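Local coordinates for protein DNA ligase (Archaeoglobus fulgidus, PDB 3GDE) that probably seals nicks in double-stranded DNA during replication, recombination and repair, using ATP and passing through an enzyme-adenylate intermediate, at residues F253-V267 and I288-V302. Numbering follows the deposited sequence.
Sequences FDGSRVQVHWDGSRV and IKKSVKPGVILDGEV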
loop_
_atom_site.group_PDB
_atom_site.type_symbol
_atom_site.label_atom_id
_atom_site.label_comp_id
_atom_site.label_asym_id
_atom_site.label_seq_id
_atom_site.Cartn_x
_atom_site.Cartn_y
_atom_site.Cartn_z
ATOM N N PHE A 253 9.494 15.295 12.227
ATOM C CA PHE A 253 9.127 14.537 13.427
ATOM C C PHE A 253 9.379 13.026 13.351
ATOM O O PHE A 253 9.243 12.404 12.304
ATOM C CB PHE A 253 7.655 14.791 13.779
ATOM C CG PHE A 253 7.334 16.239 14.025
ATOM C CD1 PHE A 253 7.537 16.808 15.283
ATOM C CD2 PHE A 253 6.826 17.037 12.998
ATOM C CE1 PHE A 253 7.243 18.153 15.512
ATOM C CE2 PHE A 253 6.531 18.386 13.211
ATOM C CZ PHE A 253 6.740 18.946 14.469
ATOM N N ASP A 254 9.761 12.449 14.482
ATOM C CA ASP A 254 9.740 11.006 14.648
ATOM C C ASP A 254 8.298 10.627 14.980
ATOM O O ASP A 254 7.882 10.646 16.147
ATOM C CB ASP A 254 10.700 10.564 15.760
ATOM C CG ASP A 254 10.738 9.045 15.943
ATOM O OD1 ASP A 254 9.934 8.332 15.307
ATOM O OD2 ASP A 254 11.578 8.558 16.728
ATOM N N GLY A 255 7.532 10.319 13.939
ATOM C CA GLY A 255 6.135 9.942 14.097
ATOM C C GLY A 255 5.559 9.307 12.847
ATOM O O GLY A 255 6.305 8.869 11.970
ATOM N N SER A 256 4.226 9.244 12.778
ATOM C CA SER A 256 3.543 8.682 11.621
ATOM C C SER A 256 2.699 9.726 10.919
ATOM O O SER A 256 1.870 10.375 11.533
ATOM C CB SER A 256 2.680 7.491 12.009
ATOM O OG SER A 256 3.454 6.524 12.680
ATOM N N ARG A 257 2.909 9.859 9.616
ATOM C CA ARG A 257 2.135 10.785 8.822
ATOM C C ARG A 257 0.659 10.364 8.712
ATOM O O ARG A 257 0.332 9.181 8.576
ATOM C CB ARG A 257 2.758 10.949 7.451
ATOM C CG ARG A 257 2.320 12.222 6.780
ATOM C CD ARG A 257 3.223 12.584 5.642
ATOM N NE ARG A 257 2.609 13.598 4.804
ATOM C CZ ARG A 257 3.090 13.977 3.626
ATOM N NH1 ARG A 257 4.201 13.416 3.144
ATOM N NH2 ARG A 257 2.454 14.905 2.923
ATOM N N VAL A 258 -0.223 11.344 8.819
ATOM C CA VAL A 258 -1.652 11.120 8.682
ATOM C C VAL A 258 -2.305 12.241 7.885
ATOM O O VAL A 258 -1.727 13.330 7.684
ATOM C CB VAL A 258 -2.397 10.989 10.053
ATOM C CG1 VAL A 258 -1.898 9.796 10.831
ATOM C CG2 VAL A 258 -2.319 12.288 10.864
ATOM N N GLN A 259 -3.518 11.953 7.437
ATOM C CA GLN A 259 -4.335 12.932 6.753
ATOM C C GLN A 259 -5.715 12.953 7.423
ATOM O O GLN A 259 -6.372 11.924 7.563
ATOM C CB GLN A 259 -4.413 12.575 5.275
ATOM C CG GLN A 259 -5.063 13.613 4.415
ATOM C CD GLN A 259 -5.115 13.181 2.981
ATOM O OE1 GLN A 259 -6.103 12.602 2.537
ATOM N NE2 GLN A 259 -4.034 13.423 2.251
ATOM N N VAL A 260 -6.129 14.135 7.851
ATOM C CA VAL A 260 -7.326 14.298 8.675
ATOM C C VAL A 260 -8.415 15.027 7.892
ATOM O O VAL A 260 -8.178 16.110 7.346
ATOM C CB VAL A 260 -6.986 15.046 9.996
ATOM C CG1 VAL A 260 -8.254 15.482 10.738
ATOM C CG2 VAL A 260 -6.106 14.167 10.886
ATOM N N HIS A 261 -9.595 14.409 7.836
ATOM C CA HIS A 261 -10.737 14.937 7.094
ATOM C C HIS A 261 -11.891 15.288 8.047
ATOM O O HIS A 261 -12.310 14.451 8.853
ATOM C CB HIS A 261 -11.226 13.902 6.078
ATOM C CG HIS A 261 -10.232 13.569 5.013
ATOM N ND1 HIS A 261 -10.408 13.933 3.696
ATOM C CD2 HIS A 261 -9.064 12.887 5.063
ATOM C CE1 HIS A 261 -9.387 13.496 2.979
ATOM N NE2 HIS A 261 -8.558 12.858 3.786
ATOM N N TRP A 262 -12.414 16.507 7.927
ATOM C CA TRP A 262 -13.412 17.039 8.876
ATOM C C TRP A 262 -13.865 18.462 8.504
ATOM O O TRP A 262 -13.009 19.307 8.264
ATOM C CB TRP A 262 -12.753 17.063 10.272
ATOM C CG TRP A 262 -13.307 18.062 11.266
ATOM C CD1 TRP A 262 -12.852 19.329 11.501
ATOM C CD2 TRP A 262 -14.400 17.857 12.167
ATOM N NE1 TRP A 262 -13.594 19.928 12.494
ATOM C CE2 TRP A 262 -14.554 19.048 12.918
ATOM C CE3 TRP A 262 -15.264 16.785 12.416
ATOM C CZ2 TRP A 262 -15.544 19.195 13.900
ATOM C CZ3 TRP A 262 -16.245 16.932 13.398
ATOM C CH2 TRP A 262 -16.376 18.128 14.124
ATOM N N ASP A 263 -15.148 18.806 8.417
ATOM C CA ASP A 263 -16.340 18.034 8.057
ATOM C C ASP A 263 -17.591 18.937 8.129
ATOM O O ASP A 263 -18.013 19.417 7.079
ATOM C CB ASP A 263 -16.548 16.738 8.814
ATOM C CG ASP A 263 -17.803 16.022 8.357
ATOM O OD1 ASP A 263 -18.231 16.230 7.200
ATOM O OD2 ASP A 263 -18.365 15.264 9.154
ATOM N N GLY A 264 -18.182 19.226 9.299
ATOM C CA GLY A 264 -17.717 18.844 10.636
ATOM C C GLY A 264 -18.784 18.122 11.454
ATOM O O GLY A 264 -19.302 18.652 12.437
ATOM N N SER A 265 -19.098 16.900 11.035
ATOM C CA SER A 265 -20.047 16.035 11.716
ATOM C C SER A 265 -19.333 14.730 12.077
ATOM O O SER A 265 -19.704 14.045 13.031
ATOM C CB SER A 265 -21.237 15.740 10.798
ATOM O OG SER A 265 -21.515 16.839 9.935
ATOM N N ARG A 266 -18.311 14.391 11.292
ATOM C CA ARG A 266 -17.461 13.231 11.547
ATOM C C ARG A 266 -16.014 13.454 11.081
ATOM O O ARG A 266 -15.742 14.292 10.220
ATOM C CB ARG A 266 -18.044 11.967 10.900
ATOM C CG ARG A 266 -17.989 11.949 9.387
ATOM C CD ARG A 266 -18.026 10.532 8.856
ATOM N NE ARG A 266 -18.302 10.520 7.423
ATOM C CZ ARG A 266 -17.788 9.647 6.558
ATOM N NH1 ARG A 266 -16.948 8.701 6.966
ATOM N NH2 ARG A 266 -18.107 9.732 5.273
ATOM N N VAL A 267 -15.104 12.685 11.669
ATOM C CA VAL A 267 -13.686 12.726 11.352
ATOM C C VAL A 267 -13.308 11.390 10.720
ATOM O O VAL A 267 -13.762 10.338 11.177
ATOM C CB VAL A 267 -12.834 12.932 12.642
ATOM C CG1 VAL A 267 -11.331 12.844 12.356
ATOM C CG2 VAL A 267 -13.169 14.261 13.317
ATOM N N ILE A 288 -9.432 16.865 17.529
ATOM C CA ILE A 288 -9.714 17.507 16.245
ATOM C C ILE A 288 -11.082 18.218 16.257
ATOM O O ILE A 288 -11.213 19.353 15.784
ATOM C CB ILE A 288 -9.585 16.472 15.094
ATOM C CG1 ILE A 288 -8.112 16.325 14.700
ATOM C CG2 ILE A 288 -10.436 16.854 13.884
ATOM C CD1 ILE A 288 -7.724 14.943 14.252
ATOM N N LYS A 289 -12.080 17.551 16.830
ATOM C CA LYS A 289 -13.438 18.100 16.945
ATOM C C LYS A 289 -13.505 19.364 17.797
ATOM O O LYS A 289 -14.303 20.257 17.512
ATOM C CB LYS A 289 -14.413 17.043 17.464
ATOM C CG LYS A 289 -14.560 15.869 16.515
ATOM C CD LYS A 289 -15.628 14.894 16.947
ATOM C CE LYS A 289 -15.905 13.914 15.830
ATOM N NZ LYS A 289 -16.773 12.776 16.257
ATOM N N LYS A 290 -12.657 19.464 18.817
ATOM C CA LYS A 290 -12.618 20.707 19.596
ATOM C C LYS A 290 -11.616 21.749 19.113
ATOM O O LYS A 290 -11.841 22.944 19.293
ATOM C CB LYS A 290 -12.510 20.467 21.115
ATOM C CG LYS A 290 -11.441 19.510 21.574
ATOM C CD LYS A 290 -11.369 19.507 23.087
ATOM C CE LYS A 290 -10.794 18.202 23.613
ATOM N NZ LYS A 290 -10.481 18.292 25.073
ATOM N N SER A 291 -10.533 21.311 18.473
ATOM C CA SER A 291 -9.449 22.236 18.120
ATOM C C SER A 291 -9.415 22.694 16.664
ATOM O O SER A 291 -8.796 23.720 16.354
ATOM C CB SER A 291 -8.089 21.663 18.521
ATOM O OG SER A 291 -8.063 21.330 19.904
ATOM N N VAL A 292 -10.044 21.945 15.759
ATOM C CA VAL A 292 -9.964 22.342 14.352
ATOM C C VAL A 292 -11.285 22.822 13.735
ATOM O O VAL A 292 -12.374 22.349 14.076
ATOM C CB VAL A 292 -9.171 21.319 13.441
ATOM C CG1 VAL A 292 -8.027 20.623 14.213
ATOM C CG2 VAL A 292 -10.076 20.304 12.802
ATOM N N LYS A 293 -11.155 23.807 12.856
ATOM C CA LYS A 293 -12.261 24.390 12.124
ATOM C C LYS A 293 -12.810 23.375 11.106
ATOM O O LYS A 293 -12.041 22.797 10.339
ATOM C CB LYS A 293 -11.758 25.670 11.453
ATOM C CG LYS A 293 -12.771 26.493 10.682
ATOM C CD LYS A 293 -12.518 26.422 9.162
ATOM C CE LYS A 293 -11.160 27.020 8.748
ATOM N NZ LYS A 293 -11.013 28.506 8.960
ATOM N N PRO A 294 -14.137 23.122 11.133
ATOM C CA PRO A 294 -14.776 22.136 10.250
ATOM C C PRO A 294 -14.648 22.508 8.776
ATOM O O PRO A 294 -14.537 23.685 8.450
ATOM C CB PRO A 294 -16.245 22.185 10.675
ATOM C CG PRO A 294 -16.232 22.776 12.055
ATOM C CD PRO A 294 -15.116 23.758 12.034
ATOM N N GLY A 295 -14.656 21.508 7.902
ATOM C CA GLY A 295 -14.579 21.737 6.452
ATOM C C GLY A 295 -13.165 21.726 5.898
ATOM O O GLY A 295 -12.874 22.417 4.921
ATOM N N VAL A 296 -12.283 20.951 6.528
ATOM C CA VAL A 296 -10.875 20.888 6.120
ATOM C C VAL A 296 -10.356 19.468 5.885
ATOM O O VAL A 296 -10.935 18.473 6.354
ATOM C CB VAL A 296 -9.907 21.639 7.109
ATOM C CG1 VAL A 296 -10.284 23.104 7.253
ATOM C CG2 VAL A 296 -9.869 20.963 8.466
ATOM N N ILE A 297 -9.258 19.394 5.137
ATOM C CA ILE A 297 -8.464 18.179 5.040
ATOM C C ILE A 297 -7.026 18.596 5.298
ATOM O O ILE A 297 -6.457 19.412 4.571
ATOM C CB ILE A 297 -8.619 17.473 3.677
ATOM C CG1 ILE A 297 -10.039 16.948 3.534
ATOM C CG2 ILE A 297 -7.594 16.328 3.542
ATOM C CD1 ILE A 297 -10.475 16.735 2.121
ATOM N N LEU A 298 -6.464 18.044 6.364
ATOM C CA LEU A 298 -5.147 18.453 6.843
ATOM C C LEU A 298 -4.112 17.351 6.688
ATOM O O LEU A 298 -4.427 16.177 6.871
ATOM C CB LEU A 298 -5.225 18.848 8.328
ATOM C CG LEU A 298 -6.198 19.944 8.762
ATOM C CD1 LEU A 298 -6.094 20.171 10.263
ATOM C CD2 LEU A 298 -5.958 21.243 8.013
ATOM N N ASP A 299 -2.885 17.754 6.370
ATOM C CA ASP A 299 -1.710 16.891 6.438
ATOM C C ASP A 299 -0.967 17.104 7.758
ATOM O O ASP A 299 -0.641 18.232 8.120
ATOM C CB ASP A 299 -0.761 17.190 5.272
ATOM C CG ASP A 299 -0.753 16.098 4.208
ATOM O OD1 ASP A 299 -1.758 15.337 4.065
ATOM O OD2 ASP A 299 0.283 16.007 3.504
ATOM N N GLY A 300 -0.681 16.010 8.459
ATOM C CA GLY A 300 -0.013 16.086 9.746
ATOM C C GLY A 300 0.882 14.920 10.139
ATOM O O GLY A 300 0.979 13.910 9.447
ATOM N N GLU A 301 1.541 15.082 11.279
ATOM C CA GLU A 301 2.316 14.020 11.878
ATOM C C GLU A 301 1.760 13.704 13.262
ATOM O O GLU A 301 1.569 14.602 14.093
ATOM C CB GLU A 301 3.779 14.441 11.969
ATOM C CG GLU A 301 4.752 13.289 11.974
ATOM C CD GLU A 301 5.079 12.756 10.587
ATOM O OE1 GLU A 301 5.565 11.605 10.512
ATOM O OE2 GLU A 301 4.881 13.461 9.578
ATOM N N VAL A 302 1.478 12.428 13.501
ATOM C CA VAL A 302 1.088 11.972 14.835
ATOM C C VAL A 302 2.326 11.424 15.556
ATOM O O VAL A 302 3.059 10.585 15.010
ATOM C CB VAL A 302 -0.042 10.920 14.767
ATOM C CG1 VAL A 302 -0.298 10.299 16.127
ATOM C CG2 VAL A 302 -1.312 11.567 14.265
HETATM O O HOH W 1 8.712 12.302 9.538
HETATM O O HOH W 2 6.862 9.812 9.489
HETATM O O HOH W 3 -18.890 14.610 16.234
HETATM O O HOH W 4 -16.322 10.828 13.903
#
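Two antiparallel strands of the adenylation domain, 256-262 and 296-302, pair and contribute Arg257 and Glu301 to the predicted ATP site of this ligase. Their backbones are hydrogen-bonded from Ser256-Val302 to Trp262-Val296. At the Trp262 end a G1 beta bulge sets Gly295 and Val296 against Trp262. Arg257 and Glu301 form a non-hydrogen-bonded pair; their side chains share one face of the sheet with those of the Gln259-Asp299 and His261-Ile297 pairs. The Arg257 chain is extended, and NH2 meets Asp299 OD2 at 2.5 Å in a salt bridge. The carboxylate oxygen lies in the guanidinium plane, but the two flat groups stand 87° apart. Asp299 OD2 also hydrogen-bonds Tyr409 OH, and Arg257 NH1 hydrogen-bonds Met229 O, so each group has a second partner. Gln259 NE2 reaches Asp299 OD1 only weakly, at 3.5 Å. Gln259 OE1 accepts from His261 NE2 at 2.8 Å, which helps fix the imidazole. Ile297 CG2 lies over one face of the His261 ring, 3.6 Å from its centroid, a CH-pi contact. On the other side of the sheet, Val260 CG1 meets Ile288 CD1 of helix 282-291 tip to tip. With CG turned anti to the backbone N (chi1 155°), the Trp262 indole lies against this helix. Ile288 CG2 and Lys289 CG cover one indole face, and Gly264 CA lies over the opposite one. Trp262 NE1 donates to Val292 O at 3.1 Å, approaching from above the carbonyl plane.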